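Local coordinates for Hit-like protein involved in cell-cycle regulation (Bartonella henselae, PDB 3LB5) that probably binds nucleotides as a histidine triad (HIT) protein and may take part in cell-cycle regulation, at residues Asp48-Phe54 against Thr65-Lys70; Gly106-Phe112 against His125-Arg131. One frame throughout, in Å; residues are numbered along the deposited sequence.

Both contacts are antiparallel strand pairs in the five-stranded sheet of the HIT domain, and both are largely buried. Contact 1 (48-54 with 65-70) joins the two strands of a beta hairpin within the subunit, and no other chain of the assembly touches it. Contact 2 (106-112 with 125-131) joins the strand at the dimer interface to its inner neighbour. Strands 65-69 and 126-131 lie side by side, and Thr65 O and Val67 N probably bond to Ile128 N and Phe126 O. The chemistry differs with place. Contact 1 is mostly apolar, with a lysine closing its partly exposed turn end. Contact 2 carries two histidines of the HIT sequence motif and an arginine-threonine bond beside the second subunit.

Contact 1 (Asp48-Phe54 against Thr65-Lys70); sequences DDDVIAF and TLVIPK
Residues 51-54 and 65-69 run antiparallel at 167°, with Ile52-Ile68 and Phe54-Leu66 as hydrogen-bonded pairs and Val51-Pro69 and Ala53-Val67 as non-hydrogen-bonded pairs. Leu66 N reaches Phe54 O at 2.8 Å in a nearly straight bond. Phe54 dominates the face it shares with Ile52, Leu66 and Ile68. Its CG sits between the backbone N and the carbonyl carbon (chi1 61°), which carries the ring over toward strand 65-69. Leu66 CB lies over one ring face, offset toward the rim, in a CH-pi contact 4.1 Å from the centroid. Leu66 CD1 is 3.7 Å from Phe54 CE1. The Ile68 and Phe54 side chains cross at about a right angle, with Ile68 CD1 3.7 Å from Phe54 CE2. The two strands form a beta hairpin in the HIT domain. Helix 31-36 packs on this face, where Phe32 meets Phe54 edge-to-face, and a bound unknown ligand lies about 4 Å from the Phe54 side chain. On the other face Ala53 CB meets Val67 CG2 at 3.9 Å. Beyond the strand end, Lys70 N bonds to Asp50 O. The extended Lys70 side chain then runs back past Ile52, which it crosses at about a right angle. Lys70 NZ donates to Asp48 O at 3.0 Å, forms a salt bridge with Glu47 and reaches Asp49 O through a water. Asp48 OD1 accepts from Asp50 N and from Val51 N, from opposite faces of the carboxylate. The first of these bonds closes an Asx turn.

Contact 2 (Gly106-Phe112 against His125-Arg131); sequences GITVMQF and HFHIIPR
Gln111 lies across the Phe126 ring, with CG over the ring centre in a CH-pi contact 3.8 Å from the centroid. Its CG is anti to the backbone N (chi1 -171°), and a bend at chi2 turns the amide aside, its plane 45° from the ring. Gln111 OE1 bonds to Asn113 ND2. Val109 CG1 meets the same ring at its edge, 3.9 Å from Phe126 CD1. Helix 81-101 packs against Phe126 through Val87 and Val91. On the other face of the sheet, the rings of Phe112 and His127 meet obliquely, planes 49° apart. Phe112 CE2 is 3.6 Å from His127 NE2, while His127 ND1 bonds to His64. Arg131 folds back at chi2 and chi3, and NH1 donates to Thr108 OG1 at 3.0 Å, the oxygen lying somewhat out of the guanidinium plane, near its edge. Thr108 OG1 also bonds to Ser117 of the second subunit, whose strand continues the sheet. Two waters bridge the strand ends beside His125, one of them 2.6 Å from His125 O and 2.9 Å from Phe112 N. His125 and His127 belong to the histidine motif that in HIT proteins lines the nucleotide site, probably so here, whereas Phe126 faces an apolar core.

Contact 1 (Asp48-Phe54 against Thr65-Lys70)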
loop_
_atom_site.group_PDB
_atom_site.type_symbol
_atom_site.label_atom_id
_atom_site.label_comp_id
_atom_site.label_asym_id
_atom_site.label_seq_id
_atom_site.Cartn_x
_atom_site.Cartn_y
_atom_site.Cartn_z
ATOM N N ASP B 48 0.579 9.135 -16.924
ATOM C CA ASP B 48 -0.044 8.539 -18.096
ATOM C C ASP B 48 -1.520 8.954 -18.112
ATOM O O ASP B 48 -1.893 9.880 -17.406
ATOM C CB ASP B 48 0.185 7.018 -18.142
ATOM C CG ASP B 48 -0.415 6.268 -16.959
ATOM O OD1 ASP B 48 -1.404 6.732 -16.329
ATOM O OD2 ASP B 48 0.096 5.148 -16.677
ATOM N N ASP B 49 -2.354 8.286 -18.913
ATOM C CA ASP B 49 -3.767 8.669 -18.999
ATOM C C ASP B 49 -4.523 8.545 -17.667
ATOM O O ASP B 49 -5.556 9.215 -17.458
ATOM C CB ASP B 49 -4.463 7.837 -20.069
ATOM C CG ASP B 49 -4.264 8.406 -21.481
ATOM O OD1 ASP B 49 -4.148 9.653 -21.645
ATOM O OD2 ASP B 49 -4.254 7.596 -22.431
ATOM N N ASP B 50 -3.986 7.727 -16.757
ATOM C CA ASP B 50 -4.731 7.330 -15.570
ATOM C C ASP B 50 -4.126 7.804 -14.247
ATOM O O ASP B 50 -4.806 7.801 -13.230
ATOM C CB ASP B 50 -4.899 5.815 -15.548
ATOM C CG ASP B 50 -5.733 5.307 -16.718
ATOM O OD1 ASP B 50 -6.775 5.895 -16.990
ATOM O OD2 ASP B 50 -5.339 4.339 -17.393
ATOM N N VAL B 51 -2.854 8.176 -14.238
ATOM C CA VAL B 51 -2.228 8.494 -12.947
ATOM C C VAL B 51 -1.232 9.617 -13.040
ATOM O O VAL B 51 -0.712 9.918 -14.118
ATOM C CB VAL B 51 -1.469 7.270 -12.322
ATOM C CG1 VAL B 51 -2.306 5.998 -12.337
ATOM C CG2 VAL B 51 -0.153 7.028 -13.023
ATOM N N ILE B 52 -0.923 10.193 -11.886
ATOM C CA ILE B 52 0.122 11.166 -11.773
ATOM C C ILE B 52 0.960 10.761 -10.595
ATOM O O ILE B 52 0.420 10.409 -9.559
ATOM C CB ILE B 52 -0.416 12.582 -11.510
ATOM C CG1 ILE B 52 -1.426 13.008 -12.582
ATOM C CG2 ILE B 52 0.742 13.570 -11.504
ATOM C CD1 ILE B 52 -2.190 14.282 -12.191
ATOM N N ALA B 53 2.276 10.801 -10.777
ATOM C CA ALA B 53 3.221 10.595 -9.685
ATOM C C ALA B 53 3.994 11.871 -9.491
ATOM O O ALA B 53 4.487 12.457 -10.459
ATOM C CB ALA B 53 4.175 9.408 -9.980
ATOM N N PHE B 54 4.123 12.298 -8.239
ATOM C CA PHE B 54 4.633 13.623 -7.958
ATOM C C PHE B 54 5.279 13.638 -6.567
ATOM O O PHE B 54 5.024 12.767 -5.741
ATOM C CB PHE B 54 3.515 14.686 -8.092
ATOM C CG PHE B 54 2.358 14.485 -7.133
ATOM C CD1 PHE B 54 2.318 15.178 -5.913
ATOM C CD2 PHE B 54 1.303 13.622 -7.453
ATOM C CE1 PHE B 54 1.240 15.012 -5.008
ATOM C CE2 PHE B 54 0.215 13.440 -6.546
ATOM C CZ PHE B 54 0.191 14.143 -5.317
ATOM N N THR B 65 7.695 9.954 -2.881
ATOM C CA THR B 65 6.821 10.214 -4.018
ATOM C C THR B 65 5.402 9.738 -3.710
ATOM O O THR B 65 5.202 8.733 -2.987
ATOM C CB THR B 65 7.355 9.492 -5.271
ATOM O OG1 THR B 65 8.736 9.824 -5.466
ATOM C CG2 THR B 65 6.549 9.870 -6.553
ATOM N N LEU B 66 4.424 10.464 -4.267
ATOM C CA LEU B 66 3.025 10.089 -4.153
ATOM C C LEU B 66 2.503 9.638 -5.514
ATOM O O LEU B 66 2.857 10.220 -6.547
ATOM C CB LEU B 66 2.196 11.274 -3.649
ATOM C CG LEU B 66 2.645 11.880 -2.326
ATOM C CD1 LEU B 66 1.717 13.020 -1.912
ATOM C CD2 LEU B 66 2.673 10.807 -1.270
ATOM N N VAL B 67 1.651 8.621 -5.517
ATOM C CA VAL B 67 1.004 8.196 -6.781
ATOM C C VAL B 67 -0.509 8.316 -6.594
ATOM O O VAL B 67 -1.053 7.791 -5.607
ATOM C CB VAL B 67 1.344 6.744 -7.130
ATOM C CG1 VAL B 67 0.450 6.216 -8.285
ATOM C CG2 VAL B 67 2.828 6.623 -7.535
ATOM N N ILE B 68 -1.165 9.042 -7.509
ATOM C CA ILE B 68 -2.635 9.207 -7.440
ATOM C C ILE B 68 -3.312 8.803 -8.744
ATOM O O ILE B 68 -2.744 9.010 -9.827
ATOM C CB ILE B 68 -3.089 10.685 -7.095
ATOM C CG1 ILE B 68 -2.666 11.688 -8.181
ATOM C CG2 ILE B 68 -2.641 11.125 -5.691
ATOM C CD1 ILE B 68 -3.216 13.143 -7.892
ATOM N N PRO B 69 -4.563 8.291 -8.655
ATOM C CA PRO B 69 -5.376 8.200 -9.862
ATOM C C PRO B 69 -5.832 9.610 -10.312
ATOM O O PRO B 69 -5.995 10.514 -9.498
ATOM C CB PRO B 69 -6.572 7.369 -9.400
ATOM C CG PRO B 69 -6.720 7.765 -7.927
ATOM C CD PRO B 69 -5.332 7.954 -7.434
ATOM N N LYS B 70 -6.059 9.783 -11.602
ATOM C CA LYS B 70 -6.634 11.020 -12.091
ATOM C C LYS B 70 -8.149 10.949 -11.851
ATOM O O LYS B 70 -8.825 11.990 -11.730
ATOM C CB LYS B 70 -6.321 11.176 -13.578
ATOM C CG LYS B 70 -4.883 11.594 -13.856
ATOM C CD LYS B 70 -4.670 11.782 -15.353
ATOM C CE LYS B 70 -3.341 12.498 -15.625
ATOM N NZ LYS B 70 -3.011 12.608 -17.073
HETATM O O HOH W 1 -5.677 11.626 -18.631
#

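Contact 2 (Gly106-Phe112 against His125-Arg131)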
loop_
_atom_site.group_PDB
_atom_site.type_symbol
_atom_site.label_atom_id
_atom_site.label_comp_id
_atom_site.label_asym_id
_atom_site.label_seq_id
_atom_site.Cartn_x
_atom_site.Cartn_y
_atom_site.Cartn_z
ATOM N N GLY B 106 15.698 0.077 1.050
ATOM C CA GLY B 106 14.342 -0.451 0.988
ATOM C C GLY B 106 13.309 0.541 0.495
ATOM O O GLY B 106 13.593 1.730 0.339
ATOM N N ILE B 107 12.095 0.044 0.254
ATOM C CA ILE B 107 10.986 0.892 -0.164
ATOM C C ILE B 107 9.762 0.554 0.676
ATOM O O ILE B 107 9.315 -0.597 0.693
ATOM C CB ILE B 107 10.653 0.714 -1.678
ATOM C CG1 ILE B 107 11.808 1.227 -2.578
ATOM C CG2 ILE B 107 9.299 1.386 -2.015
ATOM C CD1 ILE B 107 11.920 2.757 -2.662
ATOM N N THR B 108 9.208 1.569 1.341
ATOM C CA THR B 108 7.942 1.412 2.066
ATOM C C THR B 108 6.795 2.016 1.259
ATOM O O THR B 108 6.854 3.181 0.857
ATOM C CB THR B 108 8.005 2.061 3.468
ATOM O OG1 THR B 108 9.036 1.425 4.240
ATOM C CG2 THR B 108 6.655 1.896 4.209
ATOM N N VAL B 109 5.764 1.207 1.017
ATOM C CA VAL B 109 4.558 1.664 0.343
ATOM C C VAL B 109 3.476 1.752 1.401
ATOM O O VAL B 109 3.258 0.800 2.144
ATOM C CB VAL B 109 4.133 0.678 -0.774
ATOM C CG1 VAL B 109 2.788 1.067 -1.400
ATOM C CG2 VAL B 109 5.269 0.548 -1.812
ATOM N N MET B 110 2.791 2.892 1.477
ATOM C CA MET B 110 1.689 3.021 2.429
ATOM C C MET B 110 0.471 3.608 1.761
ATOM O O MET B 110 0.585 4.423 0.835
ATOM C CB MET B 110 2.071 3.913 3.618
ATOM C CG MET B 110 3.339 3.474 4.308
ATOM S SD MET B 110 3.568 4.386 5.828
ATOM C CE MET B 110 3.972 6.042 5.292
ATOM N N GLN B 111 -0.699 3.227 2.249
ATOM C CA GLN B 111 -1.922 3.795 1.718
ATOM C C GLN B 111 -2.919 3.935 2.877
ATOM O O GLN B 111 -3.214 2.956 3.578
ATOM C CB GLN B 111 -2.460 2.947 0.565
ATOM C CG GLN B 111 -3.653 3.623 -0.196
ATOM C CD GLN B 111 -4.989 3.343 0.452
ATOM O OE1 GLN B 111 -5.239 2.235 0.921
ATOM N NE2 GLN B 111 -5.845 4.358 0.522
ATOM N N PHE B 112 -3.387 5.161 3.083
ATOM C CA PHE B 112 -4.221 5.497 4.253
ATOM C C PHE B 112 -5.676 5.774 3.946
ATOM O O PHE B 112 -5.999 6.572 3.056
ATOM C CB PHE B 112 -3.636 6.673 5.042
ATOM C CG PHE B 112 -2.197 6.473 5.460
ATOM C CD1 PHE B 112 -1.777 5.274 6.032
ATOM C CD2 PHE B 112 -1.272 7.486 5.277
ATOM C CE1 PHE B 112 -0.449 5.086 6.415
ATOM C CE2 PHE B 112 0.071 7.313 5.659
ATOM C CZ PHE B 112 0.478 6.102 6.229
ATOM N N HIS B 125 -4.296 8.158 -2.582
ATOM C CA HIS B 125 -2.878 8.262 -2.881
ATOM C C HIS B 125 -2.073 7.168 -2.197
ATOM O O HIS B 125 -2.338 6.836 -1.037
ATOM C CB HIS B 125 -2.316 9.648 -2.527
ATOM C CG HIS B 125 -2.484 10.040 -1.084
ATOM N ND1 HIS B 125 -3.715 10.317 -0.532
ATOM C CD2 HIS B 125 -1.572 10.255 -0.100
ATOM C CE1 HIS B 125 -3.562 10.657 0.743
ATOM N NE2 HIS B 125 -2.270 10.642 1.027
ATOM N N PHE B 126 -1.084 6.627 -2.917
ATOM C CA PHE B 126 -0.062 5.735 -2.338
ATOM C C PHE B 126 1.223 6.518 -2.062
ATOM O O PHE B 126 1.668 7.322 -2.889
ATOM C CB PHE B 126 0.247 4.565 -3.278
ATOM C CG PHE B 126 -0.833 3.515 -3.322
ATOM C CD1 PHE B 126 -0.619 2.271 -2.750
ATOM C CD2 PHE B 126 -2.051 3.761 -3.969
ATOM C CE1 PHE B 126 -1.622 1.291 -2.784
ATOM C CE2 PHE B 126 -3.060 2.780 -4.023
ATOM C CZ PHE B 126 -2.836 1.541 -3.424
ATOM N N HIS B 127 1.778 6.321 -0.871
ATOM C CA HIS B 127 3.111 6.809 -0.526
ATOM C C HIS B 127 4.183 5.820 -0.980
ATOM O O HIS B 127 4.097 4.605 -0.686
ATOM C CB HIS B 127 3.247 6.962 1.001
ATOM C CG HIS B 127 2.339 7.976 1.588
ATOM N ND1 HIS B 127 2.674 9.316 1.650
ATOM C CD2 HIS B 127 1.127 7.857 2.179
ATOM C CE1 HIS B 127 1.693 9.983 2.237
ATOM N NE2 HIS B 127 0.745 9.122 2.573
ATOM N N ILE B 128 5.205 6.332 -1.673
ATOM C CA ILE B 128 6.389 5.522 -2.004
ATOM C C ILE B 128 7.623 6.148 -1.337
ATOM O O ILE B 128 8.088 7.228 -1.727
ATOM C CB ILE B 128 6.616 5.338 -3.523
ATOM C CG1 ILE B 128 5.455 4.574 -4.174
ATOM C CG2 ILE B 128 7.856 4.482 -3.769
ATOM C CD1 ILE B 128 4.369 5.415 -4.705
ATOM N N ILE B 129 8.111 5.474 -0.298
ATOM C CA ILE B 129 9.140 6.041 0.571
ATOM C C ILE B 129 10.421 5.211 0.557
ATOM O O ILE B 129 10.426 4.047 0.987
ATOM C CB ILE B 129 8.631 6.228 2.036
ATOM C CG1 ILE B 129 7.241 6.890 2.062
ATOM C CG2 ILE B 129 9.677 6.988 2.894
ATOM C CD1 ILE B 129 6.609 6.948 3.443
ATOM N N PRO B 130 11.530 5.814 0.093
ATOM C CA PRO B 130 12.800 5.115 0.220
ATOM C C PRO B 130 13.300 5.004 1.667
ATOM O O PRO B 130 13.155 5.939 2.483
ATOM C CB PRO B 130 13.760 5.965 -0.624
ATOM C CG PRO B 130 13.185 7.330 -0.626
ATOM C CD PRO B 130 11.696 7.211 -0.368
ATOM N N ARG B 131 13.867 3.844 1.981
ATOM C CA ARG B 131 14.390 3.579 3.316
ATOM C C ARG B 131 15.879 3.345 3.223
ATOM O O ARG B 131 16.374 2.874 2.203
ATOM C CB ARG B 131 13.721 2.342 3.921
ATOM C CG ARG B 131 12.192 2.450 3.981
ATOM C CD ARG B 131 11.791 3.649 4.814
ATOM N NE ARG B 131 12.220 3.469 6.196
ATOM C CZ ARG B 131 11.469 2.886 7.126
ATOM N NH1 ARG B 131 10.245 2.439 6.816
ATOM N NH2 ARG B 131 11.925 2.766 8.361
HETATM O O HOH W 2 -5.358 7.341 0.262
HETATM O O HOH W 3 -2.798 7.472 1.477
#